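Local coordinates for Slr0280 protein (Synechocystis sp., PDB 5H3K) that is of unknown function but carries a phosphodiester glycosidase (NAGPA family) domain, and so may act on sugars joined through a phosphodiester, at residues Ile307-Leu312 with Ile605-Arg610; Asn437-Ala442 with Gly478-Val483; Gln105-Asp110 with Ser172-Trp177; Ser362-Asn367 with Leu384-Ile389. All coordinates share one frame; numbering follows the deposited sequence.

Contact 1 (Ile307-Leu312 with Ile605-Arg610); sequences ISLRPL and IGVFVR
Ile-605 sets CG2 3.9 Å from CD2 of Leu-309; the two branched chains share one face of the sheet with Ile-307, Pro-311, Val-607 and Val-609. Gly-606 follows in a hydrogen-bonded pair with Arg-310: its N reaches Arg-310 O at 2.8 Å, and its O accepts from Arg-310 N. Glycine suits this place because a CB would run into CD1 of Leu-312, which lies 3.9 Å from the Gly-606 CA. Val-607 returns to the aliphatic face, where CG2 runs beside CG of Leu-309, both chains pointing the same way, and CG1 packs 4.1 Å from CG2 of Ile-307. Phe-608 pairs with Ser-308 through two backbone bonds, that from Phe-608 N to Ser-308 O being nearly straight (173°). With CG anti to its carbonyl carbon (chi1 -66°), its ring runs back along the strand and meets Leu-312, which comes from the opposite direction and puts CD2 in the ring plane, 3.8 Å from CZ. Were Leu-312 an alanine, the CE1-CZ rim of Phe-608 and the CA of Gly-606 would probably lose their cover on this side. Val-609 pairs with Ile-307. Finally, the extended chain of Arg-610 lays its guanidinium so that CB of Phe-608 sits over one face. The like-charged Arg-310 has partners of its own: Asp-375 in a salt bridge and, through NH1, Leu-309 O at 2.9 Å. Apolar on one face and mixed on the other, this is a regular antiparallel strand pair of the buried core, with the C-terminal strand lying beside 307-313.

Contact 2 (Asn437-Ala442 with Gly478-Val483); sequences NSQVTA and GTTLNV
A single beta bridge, Gln-439 with Thr-480, ties the tight turn between strands 430-436 and 439-446 to the lead-in of strand 481-488. Two backbone bonds flank it: Leu-481 N gives to Ser-438 O at 2.7 Å, and Val-440 N gives to Thr-479 O at 2.9 Å, the latter lying in the carbonyl plane. Val-440 also uses its carbonyl, which takes the N-H of Gly-478 at 2.8 Å, so both of its polar backbone atoms are engaged with consecutive residues. Gly-478 has a positive phi of 104°, at which a CB would jam against the preceding carbonyl, so glycine is called for here. A small apolar patch accompanies these bonds. Val-440 has CG2 anti to its carbonyl carbon, and this methyl meets CD1 of Leu-481 at 3.9 Å, the two chains crossing at a slant. Both are buried, and Leu-481 packs further on Tyr-461 and Ile-463, whereas Ser-438 and Thr-480 are exposed, where small hydroxyl residues are at ease. Thr-479 turns its hydroxyl to Ala-476 O. Strands 481-488, 379-392, 397-403, 411-415, 460-466, 430-436 and 439-446 pair in succession; the bridge joins the two ends of this series, consistent with a sheet curled round towards a barrel.

Contact 3 (Gln105-Asp110 with Ser172-Trp177); sequences QWFSGD and SQPAFW
Trp-106 presents both sides of its indole to the segment 172-177. Over one face comes Pro-174, whose CB makes a CH-pi contact 4.2 Å from the centroid of the six-membered ring; Phe-107, from the tryptophan's own segment, directs its CD2 edge at the same face. On the other side lies Phe-176, nearly parallel, with planes at 19°, but slid so far that the rings barely overlap. Its CD1 still comes within 3.3 Å of CZ2 of Trp-106. Swinging CG anti to the backbone N (chi1 -173°) carries the indole of Trp-106 across to these partners. Phe-107 turns a face to the proline as well: CA of Pro-174 stands 3.8 Å from the ring centroid, close to its normal, while CB packs 3.6 Å from CD2. Proline is apt because its compact ring carries C-H groups, polarised next to the N, that two aromatic faces can share. The rim of Phe-107 is met near its plane by Ala-175 O, 3.3 Å from CE2. This buried carbonyl has no hydrogen-bond partner in the model, so the weakly positive ring edge is probably some compensation. Trp-177 slides past Trp-106 in the opposite direction, the two NE1 atoms 4.2 Å apart; NE1 of Trp-177 is likewise buried without a partner, whereas NE1 of Trp-106 has a weak bond to Leu-89 O. Thr-252 OG1 accepts the N-H of Phe-107. The result is an aromatic-proline cluster made by two loops, joining the hairpin loop between strands 101-105 and 112-119 to the link between strands 164-171 and 177-182, which belong to two four-stranded antiparallel sheets.

Contact 4 (Ser362-Asn367 with Leu384-Ile389); sequences SGPILN and LSLSEI
Leu-384 and Leu-386 both hold CG anti to the backbone N (chi1 171° and 170°), but they meet Pro-364 differently. In Leu-384 the CB leaves away from the proline, and it is the isopropyl end that swings back, putting CD2 3.8 Å from CG of Pro-364. Leu-386 instead offers its stem, CB lying 3.6 Å from the same CG, with CD2 beside the proline CD. The ring, set at a slant against both leucines, thus uses its whole CB-CG-CD edge. A serine in place of Pro-364 would probably leave CD2 of Leu-384 and CB of Leu-386 without their apolar partner and open a gap between the loop and the strand. Farther on, Asn-367 has left-handed backbone angles, which asparagine tolerates well, and its CA approaches Leu-384 O at 3.5 Å as a CA-H...O contact. A water joins the same two residues, accepting from Asn-367 N at 2.9 Å and donating to Leu-384 O at 2.8 Å. A second water takes the N-H of Leu-386, also at 2.8 Å, and may give a weak bond to Pro-364 O. With a proline ring for grip and water carrying the polar links, the loop 362-367 lies against strand 379-392 through apolar packing and hydration rather than direct backbone pairing here.

Overall arrangement
From the N terminus, contact 3 comes first: it closes a loop of 61 residues and joins the N-terminal sheet to the pair of four-stranded sheets that follow. Contact 1 opens only after it is complete and spans 292 residues, pairing strand 307-313 with the C-terminal strand 600-609. Within that span lie contacts 4 and 2, one after the other, and no pair of contacts crosses. Contact 4 closes a short loop at strand 379-392; contact 2 closes one of 35 residues, joining a hairpin turn to strand 481-488. Those two strands are neighbours, and CG1 of Val-483 touches OE2 of Glu-388 at 3.8 Å. Contacts 2 and 3 occupy opposite sides of the chain's centre.

Contact 1 (Ile307-Leu312 with Ile605-Arg610)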
# COMPACT_ATOMS: atom_id res chain seq x y z
N ILE A 307 -15.00 -10.97 -1.73
CA ILE A 307 -13.63 -10.49 -1.51
C ILE A 307 -12.67 -11.13 -2.49
O ILE A 307 -12.66 -12.35 -2.66
CB ILE A 307 -13.15 -10.75 -0.08
CG1 ILE A 307 -13.91 -9.85 0.90
CG2 ILE A 307 -11.63 -10.51 0.04
CD1 ILE A 307 -13.29 -9.77 2.28
N SER A 308 -11.85 -10.30 -3.14
CA SER A 308 -10.80 -10.81 -4.01
C SER A 308 -9.54 -9.98 -3.79
O SER A 308 -9.60 -8.87 -3.26
CB SER A 308 -11.21 -10.78 -5.48
OG SER A 308 -11.59 -9.47 -5.89
N LEU A 309 -8.40 -10.56 -4.17
CA LEU A 309 -7.14 -9.83 -4.15
C LEU A 309 -6.56 -9.79 -5.56
O LEU A 309 -6.69 -10.75 -6.33
CB LEU A 309 -6.13 -10.44 -3.17
CG LEU A 309 -6.30 -10.16 -1.67
CD1 LEU A 309 -7.50 -10.91 -1.14
CD2 LEU A 309 -5.06 -10.57 -0.90
N ARG A 310 -5.96 -8.66 -5.91
CA ARG A 310 -5.28 -8.51 -7.20
C ARG A 310 -4.00 -7.73 -7.01
O ARG A 310 -3.99 -6.74 -6.29
CB ARG A 310 -6.14 -7.72 -8.19
CG ARG A 310 -7.36 -8.48 -8.75
CD ARG A 310 -6.93 -9.66 -9.62
NE ARG A 310 -8.10 -10.32 -10.20
CZ ARG A 310 -8.76 -11.31 -9.62
NH1 ARG A 310 -8.38 -11.77 -8.44
NH2 ARG A 310 -9.82 -11.84 -10.23
N PRO A 311 -2.93 -8.14 -7.70
CA PRO A 311 -1.77 -7.26 -7.79
C PRO A 311 -2.13 -6.05 -8.64
O PRO A 311 -2.87 -6.17 -9.62
CB PRO A 311 -0.71 -8.12 -8.48
CG PRO A 311 -1.47 -9.16 -9.24
CD PRO A 311 -2.77 -9.37 -8.50
N LEU A 312 -1.61 -4.89 -8.25
CA LEU A 312 -1.93 -3.65 -8.93
C LEU A 312 -0.64 -2.96 -9.29
O LEU A 312 0.22 -2.77 -8.42
CB LEU A 312 -2.75 -2.75 -8.00
CG LEU A 312 -4.06 -3.32 -7.45
CD1 LEU A 312 -4.68 -2.28 -6.52
CD2 LEU A 312 -5.01 -3.64 -8.59
N ILE A 605 -0.39 -5.10 -3.53
CA ILE A 605 -1.44 -6.11 -3.47
C ILE A 605 -2.69 -5.37 -3.03
O ILE A 605 -2.68 -4.72 -1.98
CB ILE A 605 -1.09 -7.24 -2.50
CG1 ILE A 605 0.11 -8.04 -3.03
CG2 ILE A 605 -2.28 -8.19 -2.29
CD1 ILE A 605 0.69 -9.02 -2.00
N GLY A 606 -3.76 -5.47 -3.82
CA GLY A 606 -5.01 -4.78 -3.52
C GLY A 606 -6.10 -5.76 -3.13
O GLY A 606 -6.16 -6.88 -3.62
N VAL A 607 -6.97 -5.33 -2.22
CA VAL A 607 -8.11 -6.11 -1.78
C VAL A 607 -9.38 -5.43 -2.29
O VAL A 607 -9.56 -4.22 -2.14
CB VAL A 607 -8.17 -6.20 -0.25
CG1 VAL A 607 -9.39 -7.03 0.20
CG2 VAL A 607 -6.89 -6.83 0.29
N PHE A 608 -10.26 -6.21 -2.90
CA PHE A 608 -11.48 -5.67 -3.47
C PHE A 608 -12.68 -6.34 -2.83
O PHE A 608 -12.66 -7.54 -2.54
CB PHE A 608 -11.48 -5.86 -4.99
CG PHE A 608 -10.41 -5.06 -5.69
CD1 PHE A 608 -9.11 -5.54 -5.81
CD2 PHE A 608 -10.71 -3.80 -6.19
CE1 PHE A 608 -8.13 -4.78 -6.44
CE2 PHE A 608 -9.74 -3.03 -6.82
CZ PHE A 608 -8.45 -3.52 -6.94
N VAL A 609 -13.72 -5.56 -2.58
CA VAL A 609 -14.95 -6.09 -1.99
C VAL A 609 -16.08 -5.82 -2.97
O VAL A 609 -16.40 -4.66 -3.25
CB VAL A 609 -15.24 -5.44 -0.63
CG1 VAL A 609 -16.50 -6.05 -0.02
CG2 VAL A 609 -14.05 -5.63 0.31
N ARG A 610 -16.67 -6.88 -3.51
CA ARG A 610 -17.68 -6.76 -4.56
C ARG A 610 -18.89 -7.64 -4.30
O ARG A 610 -19.50 -7.58 -3.23
CB ARG A 610 -17.08 -7.10 -5.92
CG ARG A 610 -16.04 -6.08 -6.38
CD ARG A 610 -15.12 -6.62 -7.46
NE ARG A 610 -14.27 -5.55 -8.00
CZ ARG A 610 -13.20 -5.76 -8.75
NH1 ARG A 610 -12.83 -7.00 -9.05
NH2 ARG A 610 -12.49 -4.73 -9.20
O HOH W 1 -14.08 -8.89 -5.44

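Contact 2 (Asn437-Ala442 with Gly478-Val483)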
# COMPACT_ATOMS: atom_id res chain seq x y z
N ASN A 437 2.26 -13.29 -34.28
CA ASN A 437 1.40 -14.44 -34.56
C ASN A 437 2.18 -15.74 -34.62
O ASN A 437 2.03 -16.53 -35.56
CB ASN A 437 0.62 -14.23 -35.86
CG ASN A 437 -0.60 -15.13 -35.95
OD1 ASN A 437 -1.24 -15.41 -34.94
ND2 ASN A 437 -0.91 -15.60 -37.16
N SER A 438 3.04 -15.94 -33.62
CA SER A 438 3.83 -17.17 -33.46
C SER A 438 4.90 -17.42 -34.53
O SER A 438 5.43 -18.53 -34.62
CB SER A 438 2.93 -18.40 -33.34
OG SER A 438 2.06 -18.30 -32.22
N GLN A 439 5.23 -16.41 -35.33
CA GLN A 439 6.32 -16.54 -36.30
C GLN A 439 7.35 -15.43 -36.15
O GLN A 439 7.00 -14.27 -35.94
CB GLN A 439 5.79 -16.51 -37.74
CG GLN A 439 5.07 -17.76 -38.18
CD GLN A 439 4.71 -17.74 -39.65
OE1 GLN A 439 5.47 -18.21 -40.50
NE2 GLN A 439 3.55 -17.18 -39.97
N VAL A 440 8.63 -15.79 -36.28
CA VAL A 440 9.70 -14.81 -36.31
C VAL A 440 9.57 -13.96 -37.57
O VAL A 440 9.44 -14.50 -38.68
CB VAL A 440 11.09 -15.47 -36.28
CG1 VAL A 440 12.17 -14.41 -36.32
CG2 VAL A 440 11.25 -16.35 -35.03
N THR A 441 9.58 -12.65 -37.41
CA THR A 441 9.41 -11.76 -38.55
C THR A 441 10.63 -10.87 -38.80
O THR A 441 10.81 -10.35 -39.90
CB THR A 441 8.16 -10.90 -38.38
OG1 THR A 441 7.94 -10.15 -39.58
CG2 THR A 441 8.35 -9.95 -37.22
N ALA A 442 11.48 -10.70 -37.78
CA ALA A 442 12.68 -9.87 -37.92
C ALA A 442 13.71 -10.18 -36.84
O ALA A 442 13.37 -10.75 -35.80
CB ALA A 442 12.29 -8.38 -37.88
N GLY A 478 10.53 -16.41 -40.36
CA GLY A 478 9.56 -17.38 -40.86
C GLY A 478 9.36 -18.57 -39.94
O GLY A 478 8.38 -19.30 -40.07
N THR A 479 10.30 -18.77 -39.00
CA THR A 479 10.19 -19.89 -38.06
C THR A 479 8.94 -19.75 -37.17
O THR A 479 8.65 -18.65 -36.66
CB THR A 479 11.46 -20.01 -37.17
OG1 THR A 479 12.61 -20.08 -38.02
CG2 THR A 479 11.40 -21.26 -36.31
N THR A 480 8.22 -20.85 -37.00
CA THR A 480 7.05 -20.91 -36.12
C THR A 480 7.49 -21.26 -34.69
O THR A 480 8.39 -22.08 -34.52
CB THR A 480 6.03 -21.95 -36.65
OG1 THR A 480 5.41 -21.43 -37.83
CG2 THR A 480 4.95 -22.23 -35.62
N LEU A 481 6.89 -20.63 -33.68
CA LEU A 481 7.31 -20.84 -32.29
C LEU A 481 6.15 -21.18 -31.38
O LEU A 481 5.05 -20.63 -31.52
CB LEU A 481 8.04 -19.61 -31.73
CG LEU A 481 9.29 -19.09 -32.43
CD1 LEU A 481 9.74 -17.79 -31.77
CD2 LEU A 481 10.40 -20.12 -32.38
N ASN A 482 6.39 -22.09 -30.45
CA ASN A 482 5.48 -22.31 -29.33
C ASN A 482 6.21 -21.99 -28.03
O ASN A 482 7.36 -22.36 -27.86
CB ASN A 482 4.98 -23.75 -29.31
CG ASN A 482 4.30 -24.11 -28.00
OD1 ASN A 482 4.89 -24.77 -27.14
ND2 ASN A 482 3.06 -23.65 -27.83
N VAL A 483 5.53 -21.28 -27.13
CA VAL A 483 6.12 -20.99 -25.82
C VAL A 483 5.31 -21.71 -24.74
O VAL A 483 4.08 -21.62 -24.72
CB VAL A 483 6.12 -19.48 -25.53
CG1 VAL A 483 6.78 -19.20 -24.17
CG2 VAL A 483 6.87 -18.73 -26.62

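Contact 3 (Gln105-Asp110 with Ser172-Trp177)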
# COMPACT_ATOMS: atom_id res chain seq x y z
N GLN A 105 -15.14 9.89 19.08
CA GLN A 105 -15.01 11.03 19.98
C GLN A 105 -14.50 12.22 19.18
O GLN A 105 -13.50 12.11 18.45
CB GLN A 105 -14.06 10.73 21.15
CG GLN A 105 -14.69 9.93 22.28
CD GLN A 105 -15.68 10.74 23.12
OE1 GLN A 105 -16.62 11.34 22.59
NE2 GLN A 105 -15.48 10.75 24.44
N TRP A 106 -15.19 13.35 19.28
CA TRP A 106 -14.79 14.57 18.59
C TRP A 106 -15.45 15.76 19.29
O TRP A 106 -16.58 16.14 18.97
CB TRP A 106 -15.16 14.52 17.10
CG TRP A 106 -14.62 15.68 16.31
CD1 TRP A 106 -13.33 15.88 15.91
CD2 TRP A 106 -15.37 16.81 15.82
NE1 TRP A 106 -13.22 17.07 15.22
CE2 TRP A 106 -14.46 17.65 15.15
CE3 TRP A 106 -16.71 17.18 15.90
CZ2 TRP A 106 -14.86 18.84 14.56
CZ3 TRP A 106 -17.10 18.37 15.30
CH2 TRP A 106 -16.18 19.19 14.64
N PHE A 107 -14.71 16.34 20.24
CA PHE A 107 -15.22 17.42 21.07
C PHE A 107 -16.58 17.05 21.66
O PHE A 107 -17.54 17.81 21.57
CB PHE A 107 -15.29 18.72 20.27
CG PHE A 107 -13.94 19.20 19.77
CD1 PHE A 107 -13.07 19.85 20.62
CD2 PHE A 107 -13.56 18.98 18.46
CE1 PHE A 107 -11.83 20.30 20.17
CE2 PHE A 107 -12.32 19.42 18.00
CZ PHE A 107 -11.46 20.08 18.85
N SER A 108 -16.64 15.87 22.25
CA SER A 108 -17.87 15.35 22.84
C SER A 108 -17.64 14.83 24.26
O SER A 108 -16.64 14.17 24.54
CB SER A 108 -18.46 14.26 21.94
OG SER A 108 -17.45 13.45 21.36
N GLY A 109 -18.56 15.15 25.17
CA GLY A 109 -18.51 14.57 26.50
C GLY A 109 -18.87 13.10 26.47
O GLY A 109 -18.22 12.26 27.11
N ASP A 110 -19.90 12.78 25.69
CA ASP A 110 -20.35 11.40 25.48
C ASP A 110 -19.86 10.91 24.14
O ASP A 110 -19.78 11.68 23.19
CB ASP A 110 -21.88 11.36 25.48
CG ASP A 110 -22.47 11.85 26.78
OD1 ASP A 110 -21.88 11.56 27.84
OD2 ASP A 110 -23.52 12.54 26.72
N SER A 172 -12.69 27.96 21.21
CA SER A 172 -14.03 28.49 21.47
C SER A 172 -15.13 27.54 20.97
O SER A 172 -16.25 27.55 21.49
CB SER A 172 -14.20 29.85 20.81
OG SER A 172 -14.14 29.73 19.40
N GLN A 173 -14.81 26.75 19.95
CA GLN A 173 -15.75 25.82 19.33
C GLN A 173 -14.95 24.61 18.86
O GLN A 173 -13.72 24.69 18.73
CB GLN A 173 -16.45 26.46 18.13
CG GLN A 173 -17.28 27.71 18.44
CD GLN A 173 -18.51 27.40 19.27
OE1 GLN A 173 -19.03 26.28 19.22
NE2 GLN A 173 -18.99 28.38 20.02
N PRO A 174 -15.64 23.49 18.59
CA PRO A 174 -14.96 22.35 17.96
C PRO A 174 -14.33 22.79 16.65
O PRO A 174 -14.81 23.73 16.00
CB PRO A 174 -16.10 21.37 17.69
CG PRO A 174 -17.10 21.67 18.76
CD PRO A 174 -17.04 23.19 18.92
N ALA A 175 -13.25 22.11 16.25
CA ALA A 175 -12.55 22.49 15.04
C ALA A 175 -12.01 21.27 14.32
O ALA A 175 -11.51 20.35 14.96
CB ALA A 175 -11.41 23.46 15.37
N PHE A 176 -12.12 21.25 13.00
CA PHE A 176 -11.51 20.18 12.22
C PHE A 176 -9.99 20.33 12.28
O PHE A 176 -9.47 21.45 12.32
CB PHE A 176 -11.97 20.27 10.78
CG PHE A 176 -13.46 20.19 10.63
CD1 PHE A 176 -14.19 19.22 11.31
CD2 PHE A 176 -14.14 21.09 9.83
CE1 PHE A 176 -15.57 19.12 11.17
CE2 PHE A 176 -15.53 21.01 9.68
CZ PHE A 176 -16.24 20.03 10.36
N TRP A 177 -9.28 19.22 12.29
CA TRP A 177 -7.82 19.27 12.33
C TRP A 177 -7.21 18.04 11.66
O TRP A 177 -7.87 17.02 11.49
CB TRP A 177 -7.33 19.41 13.78
CG TRP A 177 -7.84 18.32 14.67
CD1 TRP A 177 -9.04 18.29 15.34
CD2 TRP A 177 -7.18 17.08 14.96
NE1 TRP A 177 -9.15 17.11 16.05
CE2 TRP A 177 -8.04 16.36 15.83
CE3 TRP A 177 -5.96 16.52 14.58
CZ2 TRP A 177 -7.69 15.10 16.32
CZ3 TRP A 177 -5.63 15.26 15.07
CH2 TRP A 177 -6.49 14.56 15.93

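Contact 4 (Ser362-Asn367 with Leu384-Ile389)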
# COMPACT_ATOMS: atom_id res chain seq x y z
N SER A 362 5.15 -9.33 -14.74
CA SER A 362 6.59 -9.32 -14.48
C SER A 362 7.01 -10.71 -14.02
O SER A 362 6.29 -11.35 -13.28
CB SER A 362 6.91 -8.28 -13.42
OG SER A 362 8.32 -8.11 -13.33
N GLY A 363 8.15 -11.20 -14.48
CA GLY A 363 8.53 -12.57 -14.15
C GLY A 363 9.30 -12.68 -12.85
O GLY A 363 9.87 -11.69 -12.38
N PRO A 364 9.36 -13.90 -12.27
CA PRO A 364 10.10 -14.14 -11.03
C PRO A 364 11.60 -14.02 -11.27
O PRO A 364 12.09 -14.28 -12.39
CB PRO A 364 9.77 -15.61 -10.70
CG PRO A 364 8.73 -16.05 -11.71
CD PRO A 364 8.91 -15.15 -12.89
N ILE A 365 12.33 -13.60 -10.24
CA ILE A 365 13.79 -13.61 -10.30
C ILE A 365 14.42 -14.20 -9.04
O ILE A 365 13.81 -14.17 -7.96
CB ILE A 365 14.39 -12.20 -10.56
CG1 ILE A 365 14.16 -11.27 -9.36
CG2 ILE A 365 13.84 -11.57 -11.85
CD1 ILE A 365 14.97 -9.98 -9.43
N LEU A 366 15.63 -14.77 -9.20
CA LEU A 366 16.50 -15.18 -8.10
C LEU A 366 15.90 -16.21 -7.14
O LEU A 366 16.29 -16.29 -5.98
CB LEU A 366 17.00 -13.94 -7.34
CG LEU A 366 17.94 -13.08 -8.17
CD1 LEU A 366 18.14 -11.70 -7.53
CD2 LEU A 366 19.28 -13.80 -8.34
N ASN A 367 14.93 -16.99 -7.62
CA ASN A 367 14.25 -18.00 -6.81
C ASN A 367 13.74 -17.40 -5.49
O ASN A 367 13.83 -18.02 -4.43
CB ASN A 367 15.18 -19.19 -6.55
CG ASN A 367 14.43 -20.50 -6.35
OD1 ASN A 367 13.37 -20.73 -6.96
ND2 ASN A 367 14.96 -21.37 -5.49
N LEU A 384 9.87 -19.06 -5.82
CA LEU A 384 9.32 -19.26 -7.15
C LEU A 384 10.34 -19.05 -8.27
O LEU A 384 11.11 -18.09 -8.27
CB LEU A 384 8.12 -18.32 -7.34
CG LEU A 384 7.52 -18.21 -8.75
CD1 LEU A 384 6.84 -19.51 -9.13
CD2 LEU A 384 6.55 -17.03 -8.78
N SER A 385 10.35 -19.97 -9.22
CA SER A 385 11.06 -19.72 -10.47
C SER A 385 10.17 -20.11 -11.64
O SER A 385 9.25 -20.91 -11.49
CB SER A 385 12.40 -20.45 -10.51
OG SER A 385 12.19 -21.85 -10.45
N LEU A 386 10.42 -19.51 -12.79
CA LEU A 386 9.61 -19.79 -13.97
C LEU A 386 10.57 -20.01 -15.11
O LEU A 386 11.51 -19.24 -15.27
CB LEU A 386 8.73 -18.58 -14.29
CG LEU A 386 7.98 -18.62 -15.63
CD1 LEU A 386 6.86 -19.64 -15.57
CD2 LEU A 386 7.45 -17.23 -16.00
N SER A 387 10.39 -21.08 -15.86
CA SER A 387 11.15 -21.23 -17.09
C SER A 387 10.17 -21.38 -18.25
O SER A 387 9.14 -22.04 -18.12
CB SER A 387 12.13 -22.41 -17.03
OG SER A 387 11.44 -23.64 -16.95
N GLU A 388 10.48 -20.72 -19.36
CA GLU A 388 9.67 -20.86 -20.56
C GLU A 388 10.47 -21.62 -21.59
O GLU A 388 11.59 -21.23 -21.91
CB GLU A 388 9.29 -19.49 -21.12
CG GLU A 388 8.50 -18.63 -20.14
CD GLU A 388 7.92 -17.39 -20.78
OE1 GLU A 388 8.69 -16.50 -21.21
OE2 GLU A 388 6.67 -17.31 -20.87
N ILE A 389 9.90 -22.71 -22.10
CA ILE A 389 10.52 -23.44 -23.20
C ILE A 389 9.96 -22.90 -24.51
O ILE A 389 8.74 -22.89 -24.71
CB ILE A 389 10.25 -24.94 -23.12
CG1 ILE A 389 10.79 -25.50 -21.81
CG2 ILE A 389 10.90 -25.65 -24.31
CD1 ILE A 389 12.20 -25.06 -21.54
O HOH W 2 12.43 -17.62 -12.67
O HOH W 3 13.09 -16.92 -9.81